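Local structure of possible atls1-like light-inducible protein (Prochlorococcus marinus, 2XCZ) at residues Ile4-Ser9 / Thr40-Gly45; Cys58-Lys63 / Ile95-Glu100. The protein is of unknown function but belongs to the macrophage migration inhibitory factor family of small trimeric alpha/beta proteins. All coordinates share one frame; numbering follows the deposited sequence. Where two conformers were deposited one is given.

Contact 1. Residues Ile4-Ser9 / Thr40-Gly45; sequences INIQAS and TSLQCG
Ser41 turns OG to the position between its backbone N and carbonyl carbon (chi1 70°), while Asn5 swings CG beside its own N (chi1 -72°), and the two polar groups meet over one face of the sheet. Ser41 OG donates to Asn5 OD1 at 2.5 Å, very short, so the exact value is doubtful. An asparagine suits this place because its amide has two ends: OD1 takes the serine, and ND2 reaches Glu61 on the neighbouring strand 58-64. A water donates to both Ser41 OG and Ile6 O. Ile6 O is thus gripped twice, since Gln43 N also reaches it at 2.8 Å. Ile6 N hydrogen-bonds to Ser41 O at 2.9 Å.

The other face is largely apolar. Ile4 CG2 lies 3.6 Å from Thr40 CG2, and Ile6 CG2 presses on Leu42 CD1 at 3.7 Å. Thr40 serves two needs, offering its methyl to Ile4 and its OG1 to Thr49 of the second subunit. Leu23 of helix 16-31 packs on both isoleucines.

Thr40 and Ser41 pair antiparallel with a strand of the second subunit, carrying the sheet across the trimer interface. Within the chain, two adjacent parallel strands joined by a covering helix form a beta-alpha-beta unit, here strand 3-8, helix 16-31 and strand 39-43 of the MIF fold.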
ATOM      1  N   ILE A   4      -2.704   8.918   5.653  1.00  8.38           N
ATOM      2  CA  ILE A   4      -3.627   7.853   6.036  1.00  8.52           C
ATOM      3  C   ILE A   4      -4.403   7.329   4.817  1.00  7.87           C
ATOM      4  O   ILE A   4      -5.218   8.037   4.225  1.00  8.13           O
ATOM      5  CB  ILE A   4      -4.528   8.269   7.219  1.00  8.64           C
ATOM      6  CG1 ILE A   4      -5.463   7.119   7.638  1.00  8.20           C
ATOM      7  CG2 ILE A   4      -5.270   9.606   6.924  1.00  8.19           C
ATOM      8  CD1 ILE A   4      -6.065   7.303   9.034  1.00 10.02           C
ATOM      9  N   ASN A   5      -4.136   6.070   4.467  1.00  8.02           N
ATOM     10  CA  ASN A   5      -4.778   5.422   3.326  1.00  8.03           C
ATOM     11  C   ASN A   5      -5.708   4.326   3.842  1.00  8.79           C
ATOM     12  O   ASN A   5      -5.266   3.428   4.559  1.00  9.48           O
ATOM     13  CB  ASN A   5      -3.706   4.823   2.400  1.00  7.42           C
ATOM     14  CG  ASN A   5      -2.923   5.870   1.627  1.00  9.68           C
ATOM     15  OD1 ASN A   5      -3.471   6.875   1.148  1.00  9.55           O
ATOM     16  ND2 ASN A   5      -1.628   5.611   1.465  1.00  9.22           N
ATOM     17  N   ILE A   6      -6.994   4.407   3.500  1.00  8.43           N
ATOM     18  CA  ILE A   6      -7.964   3.414   3.967  1.00  9.40           C
ATOM     19  C   ILE A   6      -8.401   2.537   2.811  1.00  9.45           C
ATOM     20  O   ILE A   6      -8.740   3.029   1.731  1.00 10.08           O
ATOM     21  CB  ILE A   6      -9.210   4.086   4.607  1.00  9.24           C
ATOM     22  CG1 ILE A   6      -8.813   5.012   5.774  1.00 10.54           C
ATOM     23  CG2 ILE A   6     -10.184   3.032   5.130  1.00  9.67           C
ATOM     24  CD1 ILE A   6      -9.883   6.079   6.085  1.00 13.47           C
ATOM     25  N   GLN A   7      -8.387   1.234   3.044  1.00  9.89           N
ATOM     26  CA  GLN A   7      -8.851   0.248   2.074  1.00 10.76           C
ATOM     27  C   GLN A   7      -9.987  -0.538   2.747  1.00 10.77           C
ATOM     28  O   GLN A   7      -9.768  -1.246   3.740  1.00 11.11           O
ATOM     29  CB  GLN A   7      -7.667  -0.641   1.696  1.00 11.03           C
ATOM     30  CG  GLN A   7      -7.968  -1.865   0.866  1.00 13.68           C
ATOM     31  CD  GLN A   7      -6.890  -2.916   1.033  1.00 17.76           C
ATOM     32  OE1 GLN A   7      -7.094  -3.929   1.704  1.00 20.42           O
ATOM     33  NE2 GLN A   7      -5.718  -2.662   0.454  1.00 19.84           N
ATOM     34  N   ALA A   8     -11.207  -0.404   2.229  1.00 10.25           N
ATOM     35  CA  ALA A   8     -12.358  -0.987   2.937  1.00 10.55           C
ATOM     36  C   ALA A   8     -13.153  -1.918   2.046  1.00 10.42           C
ATOM     37  O   ALA A   8     -13.172  -1.738   0.833  1.00 10.70           O
ATOM     38  CB  ALA A   8     -13.258   0.114   3.521  1.00 10.45           C
ATOM     39  N   SER A   9     -13.811  -2.895   2.664  1.00 10.68           N
ATOM     40  CA  SER A   9     -14.613  -3.876   1.947  1.00 11.50           C
ATOM     41  C   SER A   9     -16.025  -3.389   1.625  1.00 12.55           C
ATOM     42  O   SER A   9     -16.667  -3.894   0.689  1.00 12.72           O
ATOM     43  CB  SER A   9     -14.681  -5.191   2.728  1.00 10.83           C
ATOM     44  OG  SER A   9     -15.482  -5.057   3.895  1.00 10.71           O
ATOM     45  N   THR A  40      -4.802  12.037   2.752  1.00  9.34           N
ATOM     46  CA  THR A  40      -5.724  10.945   3.091  1.00  8.66           C
ATOM     47  C   THR A  40      -6.269  10.286   1.829  1.00  8.61           C
ATOM     48  O   THR A  40      -6.289  10.895   0.759  1.00  8.07           O
ATOM     49  CB  THR A  40      -6.952  11.411   3.956  1.00  9.07           C
ATOM     50  OG1 THR A  40      -7.927  12.046   3.118  1.00  9.33           O
ATOM     51  CG2 THR A  40      -6.546  12.376   5.085  1.00  9.07           C
ATOM     52  N   SER A  41      -6.702   9.042   1.963  1.00  8.57           N
ATOM     53  CA  SER A  41      -7.451   8.382   0.887  1.00  9.63           C
ATOM     54  C   SER A  41      -8.434   7.350   1.413  1.00 10.20           C
ATOM     55  O   SER A  41      -8.274   6.815   2.517  1.00 10.28           O
ATOM     56  CB  SER A  41      -6.501   7.724  -0.120  1.00  9.88           C
ATOM     57  OG  SER A  41      -5.848   6.604   0.426  1.00  9.81           O
ATOM     58  N   LEU A  42      -9.457   7.075   0.599  1.00 10.36           N
ATOM     59  CA  LEU A  42     -10.449   6.044   0.901  1.00 11.10           C
ATOM     60  C   LEU A  42     -10.788   5.253  -0.355  1.00 11.71           C
ATOM     61  O   LEU A  42     -11.391   5.783  -1.308  1.00 12.23           O
ATOM     62  CB  LEU A  42     -11.730   6.675   1.469  1.00 10.86           C
ATOM     63  CG  LEU A  42     -12.898   5.716   1.763  1.00 10.36           C
ATOM     64  CD1 LEU A  42     -12.516   4.641   2.786  1.00 11.75           C
ATOM     65  CD2 LEU A  42     -14.136   6.503   2.207  1.00 12.04           C
ATOM     66  N   GLN A  43     -10.397   3.984  -0.341  1.00 11.75           N
ATOM     67  CA  GLN A  43     -10.738   3.056  -1.411  0.50 12.64           C
ATOM     68  C   GLN A  43     -11.721   2.019  -0.885  1.00 12.69           C
ATOM     69  O   GLN A  43     -11.357   1.125  -0.103  1.00 13.03           O
ATOM     70  CB  GLN A  43      -9.482   2.379  -1.967  0.50 12.66           C
ATOM     71  CG  GLN A  43      -9.742   1.470  -3.172  0.50 13.09           C
ATOM     72  CD  GLN A  43     -10.470   2.186  -4.298  0.50 15.52           C
ATOM     73  OE1 GLN A  43     -10.106   3.297  -4.680  0.50 16.93           O
ATOM     74  NE2 GLN A  43     -11.509   1.551  -4.832  0.50 14.94           N
ATOM     75  N   CYS A  44     -12.976   2.146  -1.307  1.00 13.22           N
ATOM     76  CA  CYS A  44     -14.008   1.194  -0.913  1.00 14.01           C
ATOM     77  C   CYS A  44     -14.219   0.113  -1.987  1.00 13.73           C
ATOM     78  O   CYS A  44     -13.602   0.153  -3.067  1.00 14.38           O
ATOM     79  CB  CYS A  44     -15.324   1.932  -0.639  1.00 13.96           C
ATOM     80  SG  CYS A  44     -15.304   2.989   0.822  1.00 16.62           S
ATOM     81  N   GLY A  45     -15.093  -0.843  -1.674  1.00 12.87           N
ATOM     82  CA  GLY A  45     -15.464  -1.916  -2.584  1.00 12.66           C
ATOM     83  C   GLY A  45     -14.396  -2.953  -2.893  1.00 12.28           C
ATOM     84  O   GLY A  45     -14.487  -3.670  -3.889  1.00 13.05           O
TER
HETATM   85  O   HOH W   1      -6.765   4.044  -0.026  1.00 12.79           O

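Contact 2. Residues Cys58-Lys63 / Ile95-Glu100; sequences CYVEVK and IYIGFE
Tyr59 and Tyr96 leave the same face of the sheet and cross at about a right angle, with Tyr96 CB in the plane of the Tyr59 ring, at its edge, 3.9 Å from CD1. With CG anti to the backbone N (chi1 176°), Tyr59 carries its phenol over the neighbouring strand, where OH comes within 3.5 Å of Gly98 CA. Glycine suits that spot because it has no side chain to compete with the phenol. The Tyr96 ring heads away from strand 58-63, its OH bonded to Tyr37 O of the third subunit.

Farther along this face Lys63 and Glu100 cross obliquely in a salt bridge, NZ to OE1 2.8 Å. A bend at the last torsion (chi4 -51°) brings NZ above the carboxylate plane, 63° out of it. The ammonium also donates to a water that in turn donates to Gly98 O, the same carbonyl that takes Val62 N at 2.9 Å.

On the opposite face Val62 and Phe99 run alongside each other in the same direction, with Val62 CB 3.8 Å from Phe99 CD1. Val62 CG2 meets Ile97 CG2 at 3.7 Å, and the latter methyl rests over a face of the Phe99 ring, toward its rim.

Helix 72-88 packs against this apolar side, Ile84 on Val60 and Ile95, Val76 on Phe99; strand 3-8 flanks strand 58-64, and the third subunit pairs with strand 95-101.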
ATOM      1  N   CYS A  58     -11.598  -3.572   7.175  1.00 11.31           N
ATOM      2  CA  CYS A  58     -10.896  -2.374   6.775  1.00 12.11           C
ATOM      3  C   CYS A  58      -9.401  -2.524   7.065  1.00 10.25           C
ATOM      4  O   CYS A  58      -9.042  -2.971   8.146  1.00  9.73           O
ATOM      5  CB  CYS A  58     -11.478  -1.239   7.626  1.00 13.02           C
ATOM      6  SG  CYS A  58     -10.833   0.300   7.371  1.00 20.60           S
ATOM      7  N   TYR A  59      -8.543  -2.183   6.096  1.00  9.33           N
ATOM      8  CA  TYR A  59      -7.111  -2.012   6.380  1.00  9.19           C
ATOM      9  C   TYR A  59      -6.700  -0.560   6.200  1.00  8.81           C
ATOM     10  O   TYR A  59      -6.964   0.038   5.161  1.00  9.54           O
ATOM     11  CB  TYR A  59      -6.219  -2.887   5.489  1.00  8.89           C
ATOM     12  CG  TYR A  59      -4.745  -2.607   5.740  1.00  9.41           C
ATOM     13  CD1 TYR A  59      -4.173  -2.889   6.980  1.00 10.63           C
ATOM     14  CD2 TYR A  59      -3.949  -2.008   4.754  1.00 11.17           C
ATOM     15  CE1 TYR A  59      -2.837  -2.600   7.234  1.00 10.80           C
ATOM     16  CE2 TYR A  59      -2.592  -1.707   4.995  1.00 10.87           C
ATOM     17  CZ  TYR A  59      -2.061  -2.003   6.244  1.00 10.91           C
ATOM     18  OH  TYR A  59      -0.730  -1.727   6.490  1.00 14.58           O
ATOM     19  N   VAL A  60      -5.994  -0.013   7.183  1.00  8.77           N
ATOM     20  CA  VAL A  60      -5.533   1.372   7.093  1.00  8.54           C
ATOM     21  C   VAL A  60      -4.017   1.416   7.164  1.00  9.06           C
ATOM     22  O   VAL A  60      -3.428   0.746   7.998  1.00  9.14           O
ATOM     23  CB  VAL A  60      -6.077   2.202   8.273  1.00  8.69           C
ATOM     24  CG1 VAL A  60      -5.707   3.698   8.115  1.00  8.33           C
ATOM     25  CG2 VAL A  60      -7.606   2.024   8.400  1.00  8.00           C
ATOM     26  N   GLU A  61      -3.384   2.207   6.304  1.00  8.64           N
ATOM     27  CA  GLU A  61      -1.973   2.519   6.565  1.00 10.05           C
ATOM     28  C   GLU A  61      -1.802   3.964   7.002  1.00  9.44           C
ATOM     29  O   GLU A  61      -2.400   4.875   6.425  1.00  8.52           O
ATOM     30  CB  GLU A  61      -1.060   2.156   5.415  1.00 12.21           C
ATOM     31  CG  GLU A  61      -1.473   2.605   4.088  1.00 15.80           C
ATOM     32  CD  GLU A  61      -0.350   2.447   3.055  1.00 19.33           C
ATOM     33  OE1 GLU A  61       0.406   1.434   3.100  1.00 22.24           O
ATOM     34  OE2 GLU A  61      -0.243   3.333   2.197  1.00 18.54           O
ATOM     35  N   VAL A  62      -1.034   4.138   8.071  1.00  9.50           N
ATOM     36  CA  VAL A  62      -0.722   5.445   8.588  1.00  9.27           C
ATOM     37  C   VAL A  62       0.782   5.638   8.573  1.00  9.12           C
ATOM     38  O   VAL A  62       1.508   4.788   9.060  1.00  9.14           O
ATOM     39  CB  VAL A  62      -1.242   5.632  10.030  1.00  8.99           C
ATOM     40  CG1 VAL A  62      -0.743   6.962  10.621  1.00 10.25           C
ATOM     41  CG2 VAL A  62      -2.771   5.592  10.053  1.00  9.75           C
ATOM     42  N   LYS A  63       1.234   6.759   8.009  1.00  9.38           N
ATOM     43  CA  LYS A  63       2.656   7.112   8.043  1.00  9.99           C
ATOM     44  C   LYS A  63       2.829   8.537   8.538  1.00 10.13           C
ATOM     45  O   LYS A  63       1.984   9.402   8.326  1.00  9.42           O
ATOM     46  CB  LYS A  63       3.326   6.947   6.671  1.00 10.62           C
ATOM     47  CG  LYS A  63       3.248   5.543   6.092  1.00 11.26           C
ATOM     48  CD  LYS A  63       4.009   5.473   4.777  1.00 12.59           C
ATOM     49  CE  LYS A  63       3.851   4.117   4.098  1.00 14.33           C
ATOM     50  NZ  LYS A  63       4.155   2.954   4.998  1.00 14.28           N
ATOM     51  N   ILE A  95     -10.901  -3.852  12.102  1.00 10.25           N
ATOM     52  CA  ILE A  95     -10.009  -2.835  11.519  1.00  9.87           C
ATOM     53  C   ILE A  95      -8.558  -3.094  11.909  1.00  9.66           C
ATOM     54  O   ILE A  95      -8.255  -3.279  13.092  1.00 10.43           O
ATOM     55  CB  ILE A  95     -10.419  -1.401  11.956  1.00 10.06           C
ATOM     56  CG1 ILE A  95     -11.880  -1.121  11.548  1.00 10.93           C
ATOM     57  CG2 ILE A  95      -9.428  -0.368  11.382  1.00 10.60           C
ATOM     58  CD1 ILE A  95     -12.421   0.195  12.047  1.00 11.78           C
ATOM     59  N   TYR A  96      -7.677  -3.140  10.906  1.00  8.91           N
ATOM     60  CA  TYR A  96      -6.232  -3.195  11.135  1.00  8.70           C
ATOM     61  C   TYR A  96      -5.598  -1.901  10.652  1.00  8.59           C
ATOM     62  O   TYR A  96      -6.019  -1.335   9.639  1.00  7.85           O
ATOM     63  CB  TYR A  96      -5.609  -4.341  10.341  1.00  8.55           C
ATOM     64  CG  TYR A  96      -5.532  -5.679  11.038  1.00  9.55           C
ATOM     65  CD1 TYR A  96      -5.862  -5.819  12.382  1.00 10.05           C
ATOM     66  CD2 TYR A  96      -5.048  -6.794  10.361  1.00  8.84           C
ATOM     67  CE1 TYR A  96      -5.748  -7.055  13.030  1.00  9.20           C
ATOM     68  CE2 TYR A  96      -4.945  -8.029  10.993  1.00 10.37           C
ATOM     69  CZ  TYR A  96      -5.285  -8.148  12.324  1.00 11.03           C
ATOM     70  OH  TYR A  96      -5.165  -9.363  12.975  1.00  9.75           O
ATOM     71  N   ILE A  97      -4.578  -1.453  11.379  1.00  8.63           N
ATOM     72  CA  ILE A  97      -3.805  -0.284  10.993  1.00  7.91           C
ATOM     73  C   ILE A  97      -2.329  -0.618  10.987  1.00  7.99           C
ATOM     74  O   ILE A  97      -1.774  -1.044  12.026  1.00  8.67           O
ATOM     75  CB  ILE A  97      -4.057   0.938  11.925  1.00  7.88           C
ATOM     76  CG1 ILE A  97      -5.561   1.255  12.037  1.00  8.07           C
ATOM     77  CG2 ILE A  97      -3.294   2.154  11.412  1.00  7.61           C
ATOM     78  CD1 ILE A  97      -5.876   2.225  13.174  1.00  9.03           C
ATOM     79  N   GLY A  98      -1.675  -0.401   9.844  1.00  7.79           N
ATOM     80  CA  GLY A  98      -0.203  -0.525   9.785  1.00  8.25           C
ATOM     81  C   GLY A  98       0.431   0.849   9.903  1.00  8.63           C
ATOM     82  O   GLY A  98       0.183   1.728   9.057  1.00  9.33           O
ATOM     83  N   PHE A  99       1.265   1.031  10.932  1.00  8.82           N
ATOM     84  CA  PHE A  99       1.958   2.309  11.168  1.00  9.47           C
ATOM     85  C   PHE A  99       3.411   2.268  10.693  1.00 10.45           C
ATOM     86  O   PHE A  99       4.073   1.233  10.810  1.00 10.59           O
ATOM     87  CB  PHE A  99       2.004   2.627  12.677  1.00  9.75           C
ATOM     88  CG  PHE A  99       0.682   3.010  13.272  1.00  7.89           C
ATOM     89  CD1 PHE A  99       0.282   4.351  13.315  1.00  9.16           C
ATOM     90  CD2 PHE A  99      -0.156   2.039  13.811  1.00 10.12           C
ATOM     91  CE1 PHE A  99      -0.918   4.706  13.879  1.00 10.03           C
ATOM     92  CE2 PHE A  99      -1.376   2.377  14.391  1.00  9.92           C
ATOM     93  CZ  PHE A  99      -1.777   3.717  14.418  1.00 10.54           C
ATOM     94  N   GLU A 100       3.920   3.407  10.222  1.00 11.42           N
ATOM     95  CA  GLU A 100       5.344   3.549   9.916  1.00 12.30           C
ATOM     96  C   GLU A 100       5.794   4.965  10.296  1.00 12.03           C
ATOM     97  O   GLU A 100       5.144   5.948   9.939  1.00 10.76           O
ATOM     98  CB  GLU A 100       5.596   3.296   8.427  1.00 13.05           C
ATOM     99  CG  GLU A 100       7.063   3.351   8.012  1.00 17.04           C
ATOM    100  CD  GLU A 100       7.272   2.887   6.579  1.00 21.20           C
ATOM    101  OE1 GLU A 100       6.768   3.546   5.641  1.00 19.21           O
ATOM    102  OE2 GLU A 100       7.938   1.846   6.386  1.00 26.31           O
TER
HETATM  103  O   HOH W   2       2.264   2.620   7.050  1.00 19.18           O

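Contacts 1 and 2 are the two parallel pairs of one mixed sheet, joined in its middle where strands 3-8 and 58-64 run antiparallel. Their centres lie about 10 Å apart. Between them Gln7 O and Tyr59 N approach to 2.8 Å, and Ile4 CG1 packs on Val60 CG1 at 3.5 Å. Each closes its own beta-alpha-beta unit, one through helix 16-31 and the other through helix 72-88. Contact 2 is the more buried; contact 1 runs out into exposed loop at Gly45. Their polar faces differ: neutral serine, asparagine and water in 4-9/40-45, tyrosines and a lysine–glutamate pair in 58-63/95-100. At both outer edges the sheet runs on into another subunit.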